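Local coordinates for protein hyperpolarization-activated (Ih) channel (Strongylocentrotus purpuratus, PDB 2PTM) that probably forms a voltage-gated, hyperpolarization-activated cation channel of the HCN type, whose C-terminal cytoplasmic region, the part described here, binds cyclic AMP, at residues F99-Y104 / E160-L165; V105-T110 / V154-C159. All coordinates share one frame; numbering follows the deposited sequence.

Contact 1: residues F99-Y104 / E160-L165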
loop_
_atom_site.group_PDB
_atom_site.type_symbol
_atom_site.label_atom_id
_atom_site.label_comp_id
_atom_site.label_asym_id
_atom_site.label_seq_id
_atom_site.Cartn_x
_atom_site.Cartn_y
_atom_site.Cartn_z
ATOM N N PHE A 99 23.085 -8.577 7.860
ATOM C CA PHE A 99 23.183 -8.624 9.314
ATOM C C PHE A 99 24.656 -8.542 9.752
ATOM O O PHE A 99 25.575 -8.783 8.958
ATOM C CB PHE A 99 22.529 -9.902 9.883
ATOM C CG PHE A 99 21.016 -9.907 9.817
ATOM C CD1 PHE A 99 20.251 -9.506 10.915
ATOM C CD2 PHE A 99 20.360 -10.333 8.671
ATOM C CE1 PHE A 99 18.869 -9.506 10.869
ATOM C CE2 PHE A 99 18.966 -10.344 8.607
ATOM C CZ PHE A 99 18.216 -9.928 9.715
ATOM N N GLN A 100 24.858 -8.204 11.022
ATOM C CA GLN A 100 26.180 -7.943 11.584
ATOM C C GLN A 100 26.576 -9.006 12.597
ATOM O O GLN A 100 25.722 -9.717 13.114
ATOM C CB GLN A 100 26.188 -6.558 12.244
ATOM C CG GLN A 100 26.198 -5.420 11.214
ATOM C CD GLN A 100 25.879 -4.074 11.808
ATOM O OE1 GLN A 100 24.763 -3.843 12.265
ATOM N NE2 GLN A 100 26.857 -3.159 11.786
ATOM N N PRO A 101 27.883 -9.120 12.885
ATOM C CA PRO A 101 28.373 -10.101 13.856
ATOM C C PRO A 101 27.590 -10.049 15.169
ATOM O O PRO A 101 27.320 -8.954 15.677
ATOM C CB PRO A 101 29.821 -9.662 14.082
ATOM C CG PRO A 101 30.215 -9.045 12.812
ATOM C CD PRO A 101 28.987 -8.372 12.257
ATOM N N ALA A 102 27.220 -11.228 15.673
ATOM C CA ALA A 102 26.461 -11.395 16.914
ATOM C C ALA A 102 24.952 -11.077 16.817
ATOM O O ALA A 102 24.218 -11.263 17.787
ATOM C CB ALA A 102 27.132 -10.640 18.089
ATOM N N ASP A 103 24.482 -10.610 15.660
ATOM C CA ASP A 103 23.041 -10.417 15.462
ATOM C C ASP A 103 22.302 -11.751 15.515
ATOM O O ASP A 103 22.728 -12.727 14.899
ATOM C CB ASP A 103 22.740 -9.786 14.100
ATOM C CG ASP A 103 22.942 -8.289 14.077
ATOM O OD1 ASP A 103 23.224 -7.694 15.145
ATOM O OD2 ASP A 103 22.811 -7.709 12.975
ATOM N N TYR A 104 21.182 -11.784 16.227
ATOM C CA TYR A 104 20.272 -12.922 16.138
ATOM C C TYR A 104 19.281 -12.712 14.998
ATOM O O TYR A 104 18.375 -11.893 15.097
ATOM C CB TYR A 104 19.527 -13.140 17.457
ATOM C CG TYR A 104 20.373 -13.794 18.520
ATOM C CD1 TYR A 104 20.420 -15.176 18.650
ATOM C CD2 TYR A 104 21.127 -13.029 19.392
ATOM C CE1 TYR A 104 21.199 -15.772 19.621
ATOM C CE2 TYR A 104 21.902 -13.611 20.362
ATOM C CZ TYR A 104 21.939 -14.976 20.476
ATOM O OH TYR A 104 22.729 -15.528 21.450
ATOM N N GLU A 160 27.989 -15.060 12.961
ATOM C CA GLU A 160 29.369 -15.016 13.426
ATOM C C GLU A 160 30.094 -13.865 12.730
ATOM O O GLU A 160 30.914 -13.199 13.338
ATOM C CB GLU A 160 30.098 -16.345 13.156
ATOM C CG GLU A 160 29.687 -17.499 14.052
ATOM C CD GLU A 160 30.404 -17.480 15.390
ATOM O OE1 GLU A 160 30.916 -18.540 15.799
ATOM O OE2 GLU A 160 30.469 -16.401 16.023
ATOM N N THR A 161 29.770 -13.634 11.458
ATOM C CA THR A 161 30.455 -12.641 10.640
ATOM C C THR A 161 29.398 -11.663 10.155
ATOM O O THR A 161 28.234 -11.796 10.512
ATOM C CB THR A 161 31.081 -13.299 9.403
ATOM O OG1 THR A 161 30.041 -13.861 8.591
ATOM C CG2 THR A 161 32.054 -14.416 9.797
ATOM N N TYR A 162 29.789 -10.676 9.355
ATOM C CA TYR A 162 28.796 -9.959 8.565
ATOM C C TYR A 162 28.151 -10.993 7.650
ATOM O O TYR A 162 28.847 -11.852 7.103
ATOM C CB TYR A 162 29.454 -8.850 7.731
ATOM C CG TYR A 162 29.496 -7.527 8.449
ATOM C CD1 TYR A 162 30.497 -7.249 9.368
ATOM C CD2 TYR A 162 28.516 -6.560 8.223
ATOM C CE1 TYR A 162 30.532 -6.038 10.039
ATOM C CE2 TYR A 162 28.534 -5.359 8.887
ATOM C CZ TYR A 162 29.546 -5.100 9.798
ATOM O OH TYR A 162 29.571 -3.903 10.462
ATOM N N CYS A 163 26.834 -10.917 7.477
ATOM C CA CYS A 163 26.128 -11.870 6.625
ATOM C C CYS A 163 25.279 -11.140 5.616
ATOM O O CYS A 163 24.569 -10.200 5.959
ATOM C CB CYS A 163 25.234 -12.806 7.449
ATOM S SG CYS A 163 26.183 -13.952 8.483
ATOM N N THR A 164 25.367 -11.575 4.370
ATOM C CA THR A 164 24.468 -11.083 3.348
ATOM C C THR A 164 23.531 -12.233 3.016
ATOM O O THR A 164 23.969 -13.318 2.631
ATOM C CB THR A 164 25.239 -10.604 2.118
ATOM O OG1 THR A 164 26.077 -11.663 1.649
ATOM C CG2 THR A 164 26.125 -9.429 2.487
ATOM N N LEU A 165 22.243 -11.988 3.204
ATOM C CA LEU A 165 21.215 -13.014 3.075
ATOM C C LEU A 165 20.184 -12.572 2.050
ATOM O O LEU A 165 20.062 -11.372 1.749
ATOM C CB LEU A 165 20.499 -13.212 4.421
ATOM C CG LEU A 165 21.387 -13.423 5.647
ATOM C CD1 LEU A 165 20.547 -13.514 6.915
ATOM C CD2 LEU A 165 22.215 -14.686 5.449
#

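Contact 2: residues V105-T110 / V154-C159. With CMP (adenosine-3',5'-cyclic-monophosphate), chain C.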
loop_
_atom_site.group_PDB
_atom_site.type_symbol
_atom_site.label_atom_id
_atom_site.label_comp_id
_atom_site.label_asym_id
_atom_site.label_seq_id
_atom_site.Cartn_x
_atom_site.Cartn_y
_atom_site.Cartn_z
ATOM N N VAL A 105 19.469 -13.440 13.905
ATOM C CA VAL A 105 18.540 -13.374 12.783
ATOM C C VAL A 105 17.225 -14.035 13.178
ATOM O O VAL A 105 16.148 -13.580 12.796
ATOM C CB VAL A 105 19.099 -14.095 11.557
ATOM C CG1 VAL A 105 18.171 -13.904 10.344
ATOM C CG2 VAL A 105 20.513 -13.598 11.261
ATOM N N ILE A 106 17.333 -15.103 13.958
ATOM C CA ILE A 106 16.176 -15.892 14.384
ATOM C C ILE A 106 16.313 -16.251 15.846
ATOM O O ILE A 106 17.397 -16.622 16.290
ATOM C CB ILE A 106 16.068 -17.202 13.575
ATOM C CG1 ILE A 106 15.625 -16.912 12.133
ATOM C CG2 ILE A 106 15.067 -18.171 14.222
ATOM C CD1 ILE A 106 15.558 -18.181 11.253
ATOM N N GLN A 107 15.208 -16.130 16.587
ATOM C CA GLN A 107 15.138 -16.544 17.982
ATOM C C GLN A 107 14.267 -17.791 18.128
ATOM O O GLN A 107 13.139 -17.828 17.642
ATOM C CB GLN A 107 14.536 -15.416 18.833
ATOM C CG GLN A 107 15.442 -14.208 19.003
ATOM C CD GLN A 107 16.490 -14.428 20.065
ATOM O OE1 GLN A 107 16.466 -15.431 20.773
ATOM N NE2 GLN A 107 17.417 -13.490 20.186
ATOM N N GLU A 108 14.794 -18.804 18.808
ATOM C CA GLU A 108 14.040 -20.022 19.080
ATOM C C GLU A 108 12.733 -19.693 19.785
ATOM O O GLU A 108 12.705 -18.851 20.680
ATOM C CB GLU A 108 14.876 -20.964 19.949
ATOM C CG GLU A 108 14.241 -22.315 20.238
ATOM C CD GLU A 108 13.364 -22.312 21.474
ATOM O OE1 GLU A 108 13.603 -21.490 22.389
ATOM O OE2 GLU A 108 12.434 -23.143 21.530
ATOM N N GLY A 109 11.651 -20.350 19.372
ATOM C CA GLY A 109 10.384 -20.244 20.077
ATOM C C GLY A 109 9.446 -19.146 19.607
ATOM O O GLY A 109 8.332 -19.024 20.109
ATOM N N THR A 110 9.885 -18.342 18.647
ATOM C CA THR A 110 9.046 -17.274 18.115
ATOM C C THR A 110 8.348 -17.759 16.848
ATOM O O THR A 110 8.665 -18.835 16.334
ATOM C CB THR A 110 9.885 -16.026 17.766
ATOM O OG1 THR A 110 10.834 -16.365 16.751
ATOM C CG2 THR A 110 10.635 -15.504 18.994
ATOM N N VAL A 154 12.639 -23.530 15.721
ATOM C CA VAL A 154 13.117 -24.644 16.550
ATOM C C VAL A 154 14.524 -24.442 17.103
ATOM O O VAL A 154 15.009 -25.248 17.898
ATOM C CB VAL A 154 13.021 -26.009 15.827
ATOM C CG1 VAL A 154 11.618 -26.207 15.279
ATOM C CG2 VAL A 154 14.069 -26.122 14.718
ATOM N N ALA A 155 15.161 -23.349 16.701
ATOM C CA ALA A 155 16.526 -23.062 17.111
ATOM C C ALA A 155 16.728 -21.575 16.922
ATOM O O ALA A 155 15.939 -20.937 16.232
ATOM C CB ALA A 155 17.515 -23.840 16.240
ATOM N N SER A 156 17.764 -21.010 17.535
ATOM C CA SER A 156 18.136 -19.634 17.214
ATOM C C SER A 156 19.231 -19.641 16.153
ATOM O O SER A 156 19.938 -20.639 15.987
ATOM C CB SER A 156 18.612 -18.890 18.465
ATOM O OG SER A 156 17.617 -18.905 19.477
ATOM N N VAL A 157 19.362 -18.539 15.417
ATOM C CA VAL A 157 20.418 -18.429 14.422
ATOM C C VAL A 157 21.144 -17.118 14.663
ATOM O O VAL A 157 20.527 -16.050 14.627
ATOM C CB VAL A 157 19.847 -18.452 12.996
ATOM C CG1 VAL A 157 20.975 -18.351 11.952
ATOM C CG2 VAL A 157 19.002 -19.729 12.785
ATOM N N LYS A 158 22.448 -17.207 14.916
ATOM C CA LYS A 158 23.244 -16.044 15.301
ATOM C C LYS A 158 24.395 -15.865 14.334
ATOM O O LYS A 158 25.123 -16.809 14.059
ATOM C CB LYS A 158 23.795 -16.232 16.718
ATOM C CG LYS A 158 24.537 -15.029 17.309
ATOM C CD LYS A 158 24.983 -15.354 18.738
ATOM C CE LYS A 158 25.553 -14.118 19.455
ATOM N NZ LYS A 158 26.158 -14.481 20.767
ATOM N N CYS A 159 24.571 -14.647 13.829
ATOM C CA CYS A 159 25.659 -14.362 12.900
ATOM C C CYS A 159 27.032 -14.370 13.574
ATOM O O CYS A 159 27.227 -13.737 14.614
ATOM C CB CYS A 159 25.454 -12.998 12.258
ATOM S SG CYS A 159 23.984 -12.902 11.257
HETATM P P CMP C . 13.378 -22.582 11.815
HETATM O O1P CMP C . 12.871 -23.493 12.976
HETATM O O2P CMP C . 12.379 -21.942 10.973
HETATM O "O5'" CMP C . 14.406 -21.627 12.601
HETATM C "C5'" CMP C . 15.731 -21.950 12.951
HETATM C "C4'" CMP C . 16.486 -22.651 11.830
HETATM O "O4'" CMP C . 17.672 -23.341 12.207
HETATM C "C3'" CMP C . 15.620 -23.793 11.357
HETATM O "O3'" CMP C . 14.319 -23.565 10.935
HETATM C "C2'" CMP C . 16.497 -24.619 10.414
HETATM O "O2'" CMP C . 16.672 -23.900 9.202
HETATM C "C1'" CMP C . 17.835 -24.404 11.202
HETATM N N9 CMP C . 18.246 -25.594 11.889
HETATM C C8 CMP C . 17.709 -26.183 13.061
HETATM N N7 CMP C . 18.387 -27.278 13.446
HETATM C C5 CMP C . 19.396 -27.439 12.490
HETATM C C6 CMP C . 20.438 -28.390 12.288
HETATM N N6 CMP C . 20.619 -29.426 13.169
HETATM N N1 CMP C . 21.259 -28.251 11.204
HETATM C C2 CMP C . 21.068 -27.207 10.367
HETATM N N3 CMP C . 20.140 -26.227 10.427
HETATM C C4 CMP C . 19.335 -26.372 11.507
HETATM O O HOH W 1 13.240 -25.608 20.448
#

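Contact 1: residues F99-Y104 / E160-L165
Gln100 and Tyr162 run alongside each other in the same direction, and their polar ends join: NE2 of Gln100 donates to OH of Tyr162 over 3.1 Å, nearly straight at 176° and within the amide plane, although amide and ring planes are turned 53° apart. The same NE2 also bonds to the carbonyl O of Lys33, so both partners help fix the rotation of the amide. Pro101 lies over one face of the tyrosine ring, its CD 3.8 Å from the ring centroid in a CH-pi contact offset toward CD1. Losing the ring to an alanine here is likely to leave Pro101 without the face it rests on and the Gln100 amide with one tether fewer. One residue before Gln100 and one after Tyr162, Phe99 and Cys163 form an antiparallel hydrogen-bonded pair, with Phe99 N to Cys163 O and Cys163 N to Phe99 O both 2.9 Å. The Phe99 side chain meets Leu165 at about a right angle, CD2 of Phe99 lying 3.6 Å from CD1 of Leu165. The contact thus ties the end of strand 95-99 to the start of strand 163-169, while Tyr162 stacks on Tyr40 of helix 28-42 and Phe99 packs against Ser59 of a neighbouring subunit.

Contact 2: residues V105-T110 / V154-C159
Two consecutive amides, those of Val105 and Ile106, converge on the carbonyl O of Val157, which makes this a classic beta bulge. Both bonds to Val157 O are weak: Val105 N is near, at 2.9 Å, but poorly aligned (129°), whereas Ile106 N points straight at the oxygen from 3.4 Å. The return bond, Val157 N to Ile106 O at 2.9 Å, is the regular one of the pair. On the side facing the nucleotide, Ile106 and Val157 lie side by side and point the same way. CG2 of Val157, anti to its carbonyl carbon, comes within 4.0 Å of Ile106 CB and also approaches O4' of the ribose, while CG2 and CD1 of Ile106 approach the ester oxygen O5' of cyclic AMP. At the far side of the bulge, Val105 CG2 rests on Cys159 SG at 3.5 Å.

Beyond Ile106 a side chain takes over the pairing. With OG anti to its carbonyl carbon (chi1 -57°), Ser156 reaches across to accept a hydrogen bond from the amide of Glu108, Glu108 N to Ser156 OG 2.9 Å at 166°. That amide belongs to the type II turn Gln107-Thr110, whose Thr110 OG1 donates to Gln107 O in the carbonyl plane. The bent Glu108 side chain lays its CG along the backbone of Val154 and Ala155, and a water donates to both its OE2 and Val154 O. Val154 N in turn grips the phosphate, donating to O1P at 2.8 Å, and Val154 CG2 packs beside the same oxygen. Gly143, Glu144, Cys146 and Arg153 supply further hydrogen bonds to the ligand. Such a strand pair, with the loop residue Val154 at its end, lines the phosphate and ribose of the cyclic nucleotide and belongs to the cupin-like beta-roll of cyclic nucleotide-binding domains.

In the fold
The segments of contact 2 fall between those of contact 1 in sequence, and the centres of the two contacts lie 13 Å apart in the same cyclic nucleotide-binding domain. Strands 156-159 and 163-169 are consecutive but join different four-stranded antiparallel sheets, so the two contacts pair strands 104-106 and 95-99, outermost in their sheets within this chain, with their neighbours in the two halves of the beta-roll. The seam between them is probably hydrogen-bonded: Ala102 N lies 2.7 Å from Cys159 O, and Asp103 O 2.9 Å from Cys159 N. Contact 2 touches cyclic AMP directly, whereas Leu165 of contact 1 has its side chain about 11 Å from the nucleotide. Both contacts also meet a neighbouring subunit.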